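ThiJ/PfpI domain protein (Brachyspira murdochii, PDB 4HCJ) is of unknown function but binds magnesium ions, and its DJ-1/PfpI fold suggests an enzyme, possibly a hydrolase. Local coordinates at residues I79-L84 / V111-N116; Q101-G106 / G171-L176; N152-N157 / K163-A168. One frame throughout, in Å; residues are numbered along the deposited sequence.

Interaction 1 (I79-L84 / V111-N116)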
ATOM      1  N   ILE A  79      -8.706  -4.654  -9.099  1.00  7.31           N
ATOM      2  CA  ILE A  79     -10.157  -4.625  -8.986  1.00  8.28           C
ATOM      3  C   ILE A  79     -10.642  -5.232  -7.670  1.00  7.86           C
ATOM      4  O   ILE A  79     -11.638  -4.775  -7.103  1.00  8.46           O
ATOM      5  CB  ILE A  79     -10.813  -5.286 -10.235  1.00 10.30           C
ATOM      6  CG1 ILE A  79     -12.336  -5.093 -10.235  1.00 13.21           C
ATOM      7  CG2 ILE A  79     -10.424  -6.758 -10.358  1.00 10.66           C
ATOM      8  CD1 ILE A  79     -13.004  -5.482 -11.553  1.00 16.12           C
ATOM      9  N   GLY A  80      -9.931  -6.237  -7.151  1.00  7.49           N
ATOM     10  CA  GLY A  80     -10.326  -6.816  -5.880  1.00  7.57           C
ATOM     11  C   GLY A  80     -10.229  -5.852  -4.702  1.00  7.37           C
ATOM     12  O   GLY A  80     -10.888  -6.039  -3.682  1.00  7.74           O
ATOM     13  N   CYS A  81      -9.404  -4.815  -4.831  1.00  7.40           N
ATOM     14  CA  CYS A  81      -9.230  -3.845  -3.747  1.00  7.43           C
ATOM     15  C   CYS A  81     -10.528  -3.087  -3.442  1.00  7.42           C
ATOM     16  O   CYS A  81     -10.720  -2.601  -2.324  1.00  7.47           O
ATOM     17  CB  CYS A  81      -8.107  -2.871  -4.098  1.00  8.00           C
ATOM     18  SG  CYS A  81      -7.667  -1.742  -2.763  1.00  8.05           S
ATOM     19  N   ILE A  82     -11.416  -2.972  -4.422  1.00  8.11           N
ATOM     20  CA  ILE A  82     -12.643  -2.217  -4.223  1.00  9.31           C
ATOM     21  C   ILE A  82     -13.438  -2.751  -3.034  1.00  8.87           C
ATOM     22  O   ILE A  82     -14.081  -1.992  -2.316  1.00  9.79           O
ATOM     23  CB  ILE A  82     -13.477  -2.169  -5.518  1.00 12.02           C
ATOM     24  CG1 ILE A  82     -12.692  -1.441  -6.615  1.00 14.01           C
ATOM     25  CG2 ILE A  82     -14.817  -1.485  -5.292  1.00 14.72           C
ATOM     26  CD1 ILE A  82     -13.249  -1.626  -8.016  1.00 18.71           C
ATOM     27  N   THR A  83     -13.328  -4.060  -2.796  1.00  9.33           N
ATOM     28  CA  THR A  83     -13.987  -4.707  -1.665  1.00 11.13           C
ATOM     29  C   THR A  83     -13.461  -4.230  -0.308  1.00 10.37           C
ATOM     30  O   THR A  83     -14.112  -4.427   0.703  1.00 12.97           O
ATOM     31  CB  THR A  83     -13.878  -6.263  -1.748  1.00 13.10           C
ATOM     32  OG1 THR A  83     -12.520  -6.685  -1.546  1.00 12.68           O
ATOM     33  CG2 THR A  83     -14.378  -6.753  -3.113  1.00 15.57           C
ATOM     34  N   LEU A  84     -12.278  -3.611  -0.297  1.00  8.35           N
ATOM     35  CA  LEU A  84     -11.622  -3.139   0.925  1.00  8.17           C
ATOM     36  C   LEU A  84     -11.706  -1.629   1.118  1.00  7.25           C
ATOM     37  O   LEU A  84     -11.294  -1.119   2.157  1.00  7.30           O
ATOM     38  CB  LEU A  84     -10.149  -3.532   0.888  1.00  9.61           C
ATOM     39  CG  LEU A  84      -9.843  -5.025   0.770  1.00 12.41           C
ATOM     40  CD1 LEU A  84      -8.335  -5.260   0.671  1.00 13.43           C
ATOM     41  CD2 LEU A  84     -10.437  -5.776   1.943  1.00 13.96           C
ATOM     42  N   VAL A 111      -4.652   3.362  -3.015  1.00  5.40           N
ATOM     43  CA  VAL A 111      -4.660   4.734  -2.513  1.00  5.39           C
ATOM     44  C   VAL A 111      -6.044   5.111  -1.971  1.00  5.22           C
ATOM     45  O   VAL A 111      -6.143   5.928  -1.058  1.00  5.64           O
ATOM     46  CB  VAL A 111      -4.186   5.726  -3.607  1.00  6.39           C
ATOM     47  CG1 VAL A 111      -4.232   7.172  -3.120  1.00  6.86           C
ATOM     48  CG2 VAL A 111      -2.765   5.372  -4.051  1.00  6.61           C
ATOM     49  N   VAL A 112      -7.117   4.544  -2.542  1.00  5.38           N
ATOM     50  CA  VAL A 112      -8.461   4.869  -2.087  1.00  5.60           C
ATOM     51  C   VAL A 112      -8.693   4.489  -0.620  1.00  5.27           C
ATOM     52  O   VAL A 112      -9.415   5.182   0.091  1.00  5.84           O
ATOM     53  CB  VAL A 112      -9.531   4.298  -3.020  1.00  6.10           C
ATOM     54  CG1 VAL A 112     -10.937   4.595  -2.498  1.00  6.65           C
ATOM     55  CG2 VAL A 112      -9.344   4.852  -4.423  1.00  7.01           C
ATOM     56  N   ILE A 113      -8.082   3.395  -0.154  1.00  5.34           N
ATOM     57  CA  ILE A 113      -8.205   3.036   1.256  1.00  5.93           C
ATOM     58  C   ILE A 113      -7.666   4.171   2.124  1.00  5.72           C
ATOM     59  O   ILE A 113      -8.266   4.556   3.132  1.00  6.00           O
ATOM     60  CB  ILE A 113      -7.475   1.726   1.568  1.00  6.15           C
ATOM     61  CG1 ILE A 113      -8.158   0.556   0.835  1.00  7.08           C
ATOM     62  CG2 ILE A 113      -7.420   1.461   3.075  1.00  6.80           C
ATOM     63  CD1 ILE A 113      -7.345  -0.742   0.847  1.00  7.86           C
HETATM   64  N   MSE A 114      -6.489   4.670   1.756  1.00  5.51           N
HETATM   65  CA  MSE A 114      -5.866   5.773   2.481  1.00  6.11           C
HETATM   66  C   MSE A 114      -6.723   7.052   2.440  1.00  5.82           C
HETATM   67  O   MSE A 114      -6.897   7.733   3.468  1.00  6.25           O
HETATM   68  CB  MSE A 114      -4.466   6.010   1.922  1.00  6.18           C
HETATM   69  CG  MSE A 114      -3.532   4.816   2.182  1.00  6.39           C
HETATM   70 SE   MSE A 114      -1.974   4.737   1.019  0.92  5.14          SE
HETATM   71  CE  MSE A 114      -1.088   6.407   1.482  1.00  7.17           C
ATOM     72  N   ALA A 115      -7.278   7.350   1.268  1.00  5.65           N
ATOM     73  CA  ALA A 115      -8.139   8.513   1.138  1.00  6.26           C
ATOM     74  C   ALA A 115      -9.356   8.378   2.050  1.00  5.86           C
ATOM     75  O   ALA A 115      -9.725   9.315   2.766  1.00  6.46           O
ATOM     76  CB  ALA A 115      -8.574   8.675  -0.308  1.00  6.97           C
ATOM     77  N   ASN A 116      -9.983   7.205   2.016  1.00  6.32           N
ATOM     78  CA  ASN A 116     -11.180   6.959   2.812  1.00  6.68           C
ATOM     79  C   ASN A 116     -10.898   6.932   4.315  1.00  6.93           C
ATOM     80  O   ASN A 116     -11.791   7.216   5.109  1.00  8.36           O
ATOM     81  CB  ASN A 116     -11.860   5.673   2.372  1.00  6.95           C
ATOM     82  CG  ASN A 116     -12.544   5.789   1.022  1.00  7.30           C
ATOM     83  OD1 ASN A 116     -12.644   6.873   0.452  1.00  9.01           O
ATOM     84  ND2 ASN A 116     -13.035   4.669   0.517  1.00  7.72           N
TER
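Gly-80 O takes two bonds from Thr-83, one from the backbone N and one from the hydroxyl, and so braces the turn that carries Cys-81 and Leu-84 up to Ile-113. This turn follows strand 72-75 of the DJ-1/PfpI alpha-beta-alpha sandwich. It packs against helix 110-116, which comes straight after strand 103-107; in catalytic relatives this strand-to-helix junction carries the nucleophile. The hydroxyl bond, Thr-83 OG1 to Gly-80 O, is 2.8 Å and runs nearly along the C=O axis (173° at the oxygen), whereas the backbone bond from Thr-83 N to Gly-80 O is longer, 3.3 Å. One residue on, Leu-84 N donates to Cys-81 O at 2.7 Å, tying together the two residues that meet the helix.

No hydrogen bond crosses between the segments; the contact is apolar and centres on a single side chain, Ile-113. With CG1 anti to the carbonyl carbon and the chain carried on in extended form (chi2 168°), its CD1 is delivered to the loop. There the Cys-81 thiol points its sulfur at the flank of this methyl: SG is anti to its own backbone N (chi1 -173°) and stops 3.8 Å from Ile-113 CD1. Leu-84 CB approaches the same methyl from another direction, 4.0 Å from Ile-113 CD1, while the rest of the leucine side chain stands farther off. All three residues are buried. The contact lies well away from the metal, the side chain of Ile-113 being about 14 Å from a bound magnesium ion.

Helix 88-99 also borders the contact: Thr-90 touches Ile-113 and hydrogen-bonds through OG1 to Leu-84 O. That same carbonyl oxygen rests on the isoleucine, with Leu-84 O 3.8 Å from Ile-113 CG1.

Interaction 2 (Q101-G106 / G171-L176)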
ATOM      1  N   GLN A 101       4.171   6.738  13.168  0.51 12.26           N
ATOM      2  CA  GLN A 101       5.309   7.333  12.469  0.51 13.65           C
ATOM      3  C   GLN A 101       5.977   6.358  11.508  0.51 11.90           C
ATOM      4  O   GLN A 101       7.188   6.428  11.292  0.51 13.38           O
ATOM      5  CB  GLN A 101       6.333   7.916  13.454  0.51 19.78           C
ATOM      6  CG  GLN A 101       5.908   9.232  14.092  0.51 26.81           C
ATOM      7  CD  GLN A 101       4.700   9.087  14.995  0.51 35.14           C
ATOM      8  OE1 GLN A 101       4.680   8.246  15.896  0.51 39.61           O
ATOM      9  NE2 GLN A 101       3.680   9.908  14.757  0.51 39.51           N
ATOM     10  N   LYS A 102       5.184   5.461  10.930  1.00 10.02           N
ATOM     11  CA  LYS A 102       5.677   4.550   9.903  1.00  8.86           C
ATOM     12  C   LYS A 102       5.383   5.106   8.515  1.00  7.67           C
ATOM     13  O   LYS A 102       4.662   6.094   8.345  1.00  8.16           O
ATOM     14  CB  LYS A 102       4.986   3.190  10.004  1.00 10.98           C
ATOM     15  CG  LYS A 102       4.980   2.551  11.370  1.00 14.70           C
ATOM     16  CD  LYS A 102       6.339   2.132  11.825  1.00 17.46           C
ATOM     17  CE  LYS A 102       6.225   1.541  13.221  1.00 18.94           C
ATOM     18  NZ  LYS A 102       7.185   0.482  13.482  1.00 16.97           N
ATOM     19  N   ILE A 103       5.965   4.467   7.515  1.00  7.21           N
ATOM     20  CA  ILE A 103       5.663   4.823   6.133  1.00  7.37           C
ATOM     21  C   ILE A 103       4.321   4.200   5.739  1.00  6.66           C
ATOM     22  O   ILE A 103       4.053   3.024   6.038  1.00  6.77           O
ATOM     23  CB  ILE A 103       6.797   4.370   5.190  1.00 10.21           C
ATOM     24  CG1 ILE A 103       8.130   5.078   5.537  1.00 13.98           C
ATOM     25  CG2 ILE A 103       6.408   4.500   3.710  1.00 12.69           C
ATOM     26  CD1 ILE A 103       8.091   6.485   6.096  1.00 18.72           C
ATOM     27  N   VAL A 104       3.481   5.003   5.098  1.00  6.17           N
ATOM     28  CA  VAL A 104       2.184   4.556   4.628  1.00  5.92           C
ATOM     29  C   VAL A 104       2.169   4.761   3.123  1.00  5.69           C
ATOM     30  O   VAL A 104       2.221   5.917   2.647  1.00  6.00           O
ATOM     31  CB  VAL A 104       1.029   5.306   5.319  1.00  6.76           C
ATOM     32  CG1 VAL A 104      -0.296   4.671   4.933  1.00  7.40           C
ATOM     33  CG2 VAL A 104       1.209   5.301   6.836  1.00  8.35           C
ATOM     34  N   ALA A 105       2.105   3.662   2.382  1.00  5.43           N
ATOM     35  CA  ALA A 105       2.267   3.731   0.942  1.00  5.54           C
ATOM     36  C   ALA A 105       1.101   3.039   0.257  1.00  5.12           C
ATOM     37  O   ALA A 105       0.614   2.017   0.755  1.00  5.75           O
ATOM     38  CB  ALA A 105       3.592   3.095   0.526  1.00  6.39           C
ATOM     39  N   GLY A 106       0.664   3.559  -0.878  1.00  5.05           N
ATOM     40  CA  GLY A 106      -0.377   2.921  -1.652  1.00  5.33           C
ATOM     41  C   GLY A 106      -0.123   3.087  -3.129  1.00  5.19           C
ATOM     42  O   GLY A 106       0.427   4.108  -3.571  1.00  5.51           O
ATOM     43  N   GLY A 171      13.758   4.265  -1.007  1.00  8.13           N
ATOM     44  CA  GLY A 171      14.494   5.490  -0.741  1.00  8.99           C
ATOM     45  C   GLY A 171      14.092   6.134   0.577  1.00  9.07           C
ATOM     46  O   GLY A 171      14.938   6.568   1.359  1.00 10.42           O
ATOM     47  N   VAL A 172      12.796   6.192   0.855  1.00  8.78           N
ATOM     48  CA  VAL A 172      12.334   6.744   2.128  1.00  9.28           C
ATOM     49  C   VAL A 172      12.802   5.873   3.302  1.00  9.35           C
ATOM     50  O   VAL A 172      13.342   6.369   4.279  1.00 10.82           O
ATOM     51  CB  VAL A 172      10.805   6.915   2.138  1.00 10.17           C
ATOM     52  CG1 VAL A 172      10.348   7.387   3.490  1.00 11.50           C
ATOM     53  CG2 VAL A 172      10.347   7.889   1.039  1.00 10.76           C
ATOM     54  N   LEU A 173      12.637   4.567   3.177  1.00  8.75           N
ATOM     55  CA  LEU A 173      13.031   3.670   4.252  1.00  8.80           C
ATOM     56  C   LEU A 173      14.531   3.685   4.523  1.00  9.15           C
ATOM     57  O   LEU A 173      14.967   3.610   5.675  1.00  9.98           O
ATOM     58  CB  LEU A 173      12.597   2.251   3.920  1.00  8.94           C
ATOM     59  CG  LEU A 173      11.082   2.049   3.987  1.00 11.33           C
ATOM     60  CD1 LEU A 173      10.739   0.680   3.444  1.00 11.31           C
ATOM     61  CD2 LEU A 173      10.569   2.224   5.413  1.00 16.32           C
ATOM     62  N   ASN A 174      15.336   3.780   3.472  1.00  9.94           N
ATOM     63  CA  ASN A 174      16.786   3.724   3.657  1.00 10.95           C
ATOM     64  C   ASN A 174      17.334   4.968   4.348  1.00 12.34           C
ATOM     65  O   ASN A 174      18.467   4.970   4.832  1.00 13.87           O
ATOM     66  CB  ASN A 174      17.506   3.439   2.334  1.00 12.19           C
ATOM     67  CG  ASN A 174      17.544   1.950   1.986  1.00 14.38           C
ATOM     68  OD1 ASN A 174      17.247   1.083   2.818  1.00 15.71           O
ATOM     69  ND2 ASN A 174      17.975   1.649   0.775  1.00 15.90           N
ATOM     70  N   SER A 175      16.538   6.026   4.413  1.00 13.44           N
ATOM     71  CA  SER A 175      16.966   7.202   5.152  1.00 16.84           C
ATOM     72  C   SER A 175      16.665   7.092   6.654  1.00 17.43           C
ATOM     73  O   SER A 175      16.999   7.997   7.424  1.00 20.04           O
ATOM     74  CB  SER A 175      16.362   8.468   4.539  1.00 21.56           C
ATOM     75  OG  SER A 175      16.988   8.763   3.298  1.00 26.84           O
ATOM     76  N   LEU A 176      16.067   5.976   7.065  1.00 16.46           N
ATOM     77  CA  LEU A 176      15.775   5.715   8.474  1.00 16.89           C
ATOM     78  C   LEU A 176      16.767   4.728   9.086  1.00 15.67           C
ATOM     79  O   LEU A 176      17.324   3.867   8.385  1.00 16.38           O
ATOM     80  CB  LEU A 176      14.365   5.143   8.618  1.00 21.45           C
ATOM     81  CG  LEU A 176      13.259   5.907   7.890  1.00 27.87           C
ATOM     82  CD1 LEU A 176      11.919   5.208   8.071  1.00 35.14           C
ATOM     83  CD2 LEU A 176      13.188   7.343   8.394  1.00 30.34           C
TER
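One flank of the alpha-beta-alpha sandwich closes here, where the last turn of helix 162-174 lies over the start of strand 103-107, between 72-75 and 153-156 in the sheet. Ile-103 supplies the whole strand side of this apolar contact, and Val-172, Leu-173 and Leu-176 the helix side. Val-172 CG1 sits against the tip of the isoleucine, 3.6 Å from Ile-103 CD1, and also touches the CG1 carbon below it. Leu-173 begins by pointing past the strand, but its end swings in and brings CD2 to 3.8 Å from Ile-103 CG1. Both side chains cross that of Ile-103 obliquely. Leu-176, beyond the helix, adds a looser methyl contact at the exposed margin. Ile-103 is rotated well off a staggered position about CB-CG1 (chi2 -32°), a mildly strained shape that holds CD1 beside the valine.

Next along the strand, Val-104 packs on Phe-97 and Leu-98 of helix 88-99, so neighbouring residues serve different helical layers. Helix 88-99 ends in a Schellman motif at Gln-101 just before the strand begins. At the other end of the contact, Lys-6 NZ hydrogen-bonds to both Leu-173 O and Leu-176 O, tying down the chain where helix 162-174 finishes.

Interaction 3 (N152-N157 / K163-A168)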
ATOM      1  N   ASN A 152       6.068  10.881   5.063  1.00  8.74           N
ATOM      2  CA  ASN A 152       5.977   9.439   5.265  1.00  8.72           C
ATOM      3  C   ASN A 152       4.908   8.774   4.399  1.00  7.23           C
ATOM      4  O   ASN A 152       4.730   7.571   4.491  1.00  8.06           O
ATOM      5  CB  ASN A 152       5.672   9.123   6.729  1.00 11.29           C
ATOM      6  CG  ASN A 152       6.827   9.404   7.645  1.00 15.24           C
ATOM      7  OD1 ASN A 152       7.921   9.727   7.205  1.00 17.04           O
ATOM      8  ND2 ASN A 152       6.588   9.272   8.931  1.00 18.62           N
ATOM      9  N   ILE A 153       4.198   9.554   3.585  1.00  6.42           N
ATOM     10  CA  ILE A 153       3.166   9.029   2.704  1.00  6.30           C
ATOM     11  C   ILE A 153       3.733   8.917   1.293  1.00  6.51           C
ATOM     12  O   ILE A 153       4.311   9.874   0.773  1.00  7.49           O
ATOM     13  CB  ILE A 153       1.909   9.941   2.747  1.00  7.02           C
ATOM     14  CG1 ILE A 153       1.272   9.885   4.138  1.00  8.47           C
ATOM     15  CG2 ILE A 153       0.919   9.571   1.647  1.00  7.85           C
ATOM     16  CD1 ILE A 153       0.186  10.901   4.373  1.00  9.45           C
ATOM     17  N   VAL A 154       3.565   7.755   0.668  1.00  5.60           N
ATOM     18  CA  VAL A 154       4.032   7.548  -0.695  1.00  5.95           C
ATOM     19  C   VAL A 154       2.882   6.956  -1.507  1.00  5.70           C
ATOM     20  O   VAL A 154       2.256   5.991  -1.076  1.00  6.46           O
ATOM     21  CB  VAL A 154       5.246   6.580  -0.769  1.00  6.89           C
ATOM     22  CG1 VAL A 154       5.736   6.457  -2.201  1.00  7.24           C
ATOM     23  CG2 VAL A 154       6.370   7.066   0.151  1.00  7.85           C
ATOM     24  N   THR A 155       2.587   7.548  -2.662  1.00  5.55           N
ATOM     25  CA  THR A 155       1.520   7.040  -3.508  1.00  5.83           C
ATOM     26  C   THR A 155       2.019   6.880  -4.940  1.00  5.30           C
ATOM     27  O   THR A 155       2.986   7.537  -5.367  1.00  6.16           O
ATOM     28  CB  THR A 155       0.259   7.930  -3.462  1.00  5.86           C
ATOM     29  OG1 THR A 155       0.600   9.262  -3.856  1.00  6.14           O
ATOM     30  CG2 THR A 155      -0.386   7.940  -2.073  1.00  6.56           C
ATOM     31  N   ALA A 156       1.352   6.007  -5.692  1.00  5.53           N
ATOM     32  CA  ALA A 156       1.669   5.794  -7.094  1.00  5.76           C
ATOM     33  C   ALA A 156       0.400   5.485  -7.865  1.00  5.47           C
ATOM     34  O   ALA A 156      -0.615   5.069  -7.299  1.00  6.11           O
ATOM     35  CB  ALA A 156       2.712   4.693  -7.273  1.00  6.59           C
ATOM     36  N   ASN A 157       0.470   5.668  -9.181  1.00  5.78           N
ATOM     37  CA  ASN A 157      -0.743   5.727  -9.988  1.00  6.41           C
ATOM     38  C   ASN A 157      -1.204   4.419 -10.634  1.00  7.69           C
ATOM     39  O   ASN A 157      -2.083   4.453 -11.480  1.00 10.40           O
ATOM     40  CB  ASN A 157      -0.645   6.827 -11.047  1.00  6.73           C
ATOM     41  CG  ASN A 157       0.331   6.501 -12.143  1.00  6.90           C
ATOM     42  OD1 ASN A 157       1.056   5.518 -12.068  1.00  7.48           O
ATOM     43  ND2 ASN A 157       0.384   7.358 -13.151  1.00  8.52           N
ATOM     44  N   LYS A 163       7.504  -0.392 -10.263  1.00  6.72           N
ATOM     45  CA  LYS A 163       8.927  -0.351  -9.933  1.00  7.10           C
ATOM     46  C   LYS A 163       9.355   1.019  -9.399  1.00  6.95           C
ATOM     47  O   LYS A 163      10.093   1.120  -8.405  1.00  7.16           O
ATOM     48  CB  LYS A 163       9.782  -0.766 -11.139  1.00  8.23           C
ATOM     49  CG  LYS A 163       9.545  -2.210 -11.555  1.00  9.40           C
ATOM     50  CD  LYS A 163      10.303  -2.583 -12.832  1.00 11.46           C
ATOM     51  CE  LYS A 163       9.956  -4.005 -13.293  1.00 13.42           C
ATOM     52  NZ  LYS A 163      10.399  -4.227 -14.700  1.00 16.67           N
ATOM     53  N   ASP A 164       8.884   2.078 -10.048  1.00  7.58           N
ATOM     54  CA  ASP A 164       9.183   3.422  -9.561  1.00  9.02           C
ATOM     55  C   ASP A 164       8.662   3.634  -8.133  1.00  7.17           C
ATOM     56  O   ASP A 164       9.321   4.256  -7.288  1.00  7.00           O
ATOM     57  CB  ASP A 164       8.568   4.480 -10.490  1.00 14.15           C
ATOM     58  CG  ASP A 164       9.263   4.568 -11.838  1.00 22.93           C
ATOM     59  OD1 ASP A 164      10.414   4.107 -11.964  1.00 24.42           O
ATOM     60  OD2 ASP A 164       8.661   5.151 -12.764  1.00 29.53           O
ATOM     61  N   PHE A 165       7.468   3.114  -7.869  1.00  6.28           N
ATOM     62  CA  PHE A 165       6.855   3.175  -6.550  1.00  6.18           C
ATOM     63  C   PHE A 165       7.739   2.468  -5.529  1.00  5.70           C
ATOM     64  O   PHE A 165       8.066   3.020  -4.480  1.00  5.90           O
ATOM     65  CB  PHE A 165       5.484   2.503  -6.617  1.00  5.83           C
ATOM     66  CG  PHE A 165       4.820   2.266  -5.296  1.00  5.62           C
ATOM     67  CD1 PHE A 165       4.369   3.318  -4.514  1.00  5.59           C
ATOM     68  CD2 PHE A 165       4.608   0.962  -4.851  1.00  5.94           C
ATOM     69  CE1 PHE A 165       3.687   3.081  -3.326  1.00  6.10           C
ATOM     70  CE2 PHE A 165       3.932   0.716  -3.658  1.00  6.42           C
ATOM     71  CZ  PHE A 165       3.475   1.777  -2.898  1.00  6.37           C
ATOM     72  N   ALA A 166       8.100   1.224  -5.816  1.00  5.76           N
ATOM     73  CA  ALA A 166       8.912   0.454  -4.880  1.00  6.33           C
ATOM     74  C   ALA A 166      10.255   1.138  -4.621  1.00  6.23           C
ATOM     75  O   ALA A 166      10.717   1.221  -3.474  1.00  6.48           O
ATOM     76  CB  ALA A 166       9.104  -0.962  -5.396  1.00  6.53           C
ATOM     77  N   ASN A 167      10.896   1.635  -5.681  1.00  6.72           N
ATOM     78  CA  ASN A 167      12.162   2.333  -5.499  1.00  7.63           C
ATOM     79  C   ASN A 167      12.001   3.570  -4.612  1.00  7.34           C
ATOM     80  O   ASN A 167      12.879   3.873  -3.793  1.00  7.44           O
ATOM     81  CB  ASN A 167      12.771   2.723  -6.850  1.00  8.72           C
ATOM     82  CG  ASN A 167      13.333   1.531  -7.612  1.00 10.33           C
ATOM     83  OD1 ASN A 167      13.828   0.581  -7.020  1.00 11.21           O
ATOM     84  ND2 ASN A 167      13.284   1.599  -8.946  1.00 12.02           N
ATOM     85  N   ALA A 168      10.893   4.298  -4.780  1.00  6.64           N
ATOM     86  CA  ALA A 168      10.650   5.480  -3.951  1.00  7.14           C
ATOM     87  C   ALA A 168      10.447   5.108  -2.482  1.00  6.76           C
ATOM     88  O   ALA A 168      10.969   5.771  -1.589  1.00  7.40           O
ATOM     89  CB  ALA A 168       9.456   6.277  -4.473  1.00  7.78           C
TER
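The Phe-165 ring meets Val-154 O with its edge: the oxygen lies near the ring plane, 3.9 Å from Phe-165 CE1. Ala-156 CB comes in obliquely and closer, 3.5 Å from Phe-165 CD1, and touches the phenylalanine CB as well. Val-154 CG1 approaches obliquely, on the side of the ring plane away from Ala-156 CB, 4.1 Å from Phe-165 CE1. The ring reaches the sheet because CG is anti to the backbone N (chi1 170°), which swings it from the flank of the helix toward the strand. One turn on, Ala-168 CB makes a lighter contact, 4.4 Å from Val-154 CG1. An alanine in place of Phe-165 would probably leave a gap between helix and sheet, with Val-154 CG1 and Ala-156 CB left without the ring they pack on.

This is the packing of a strand against the helix that follows it: the axes of 153-156 and 163-168 run nearly antiparallel (170°), 8.5 Å apart at closest approach. The ring also rests on Ala-105 and Ile-107 of strand 103-107. Ala-168 touches Val-147 of strand 147-150, while Ala-166, turned away from this strand, packs on helix 21-33.

Interactions 2 and 3 are successive footholds of helix 162-174 on one face of the central sheet, their centres about 10 Å apart. Their strands, 103-107 and 153-156, are neighbours joined by backbone bonds such as Gly-106 N to Val-154 O. Along the chain, interaction 3 is nested inside the loop closed by interaction 2. Interaction 1 closes before interaction 3 opens but crosses interaction 2; its centre lies about 20 Å from that of interaction 2 and 16 Å from that of interaction 3. Helix 110-116 links it to both, since Met-114 and Val-111 pack on the two strands from the other face. The two strands thus lie between helix 162-174 and helix 110-116.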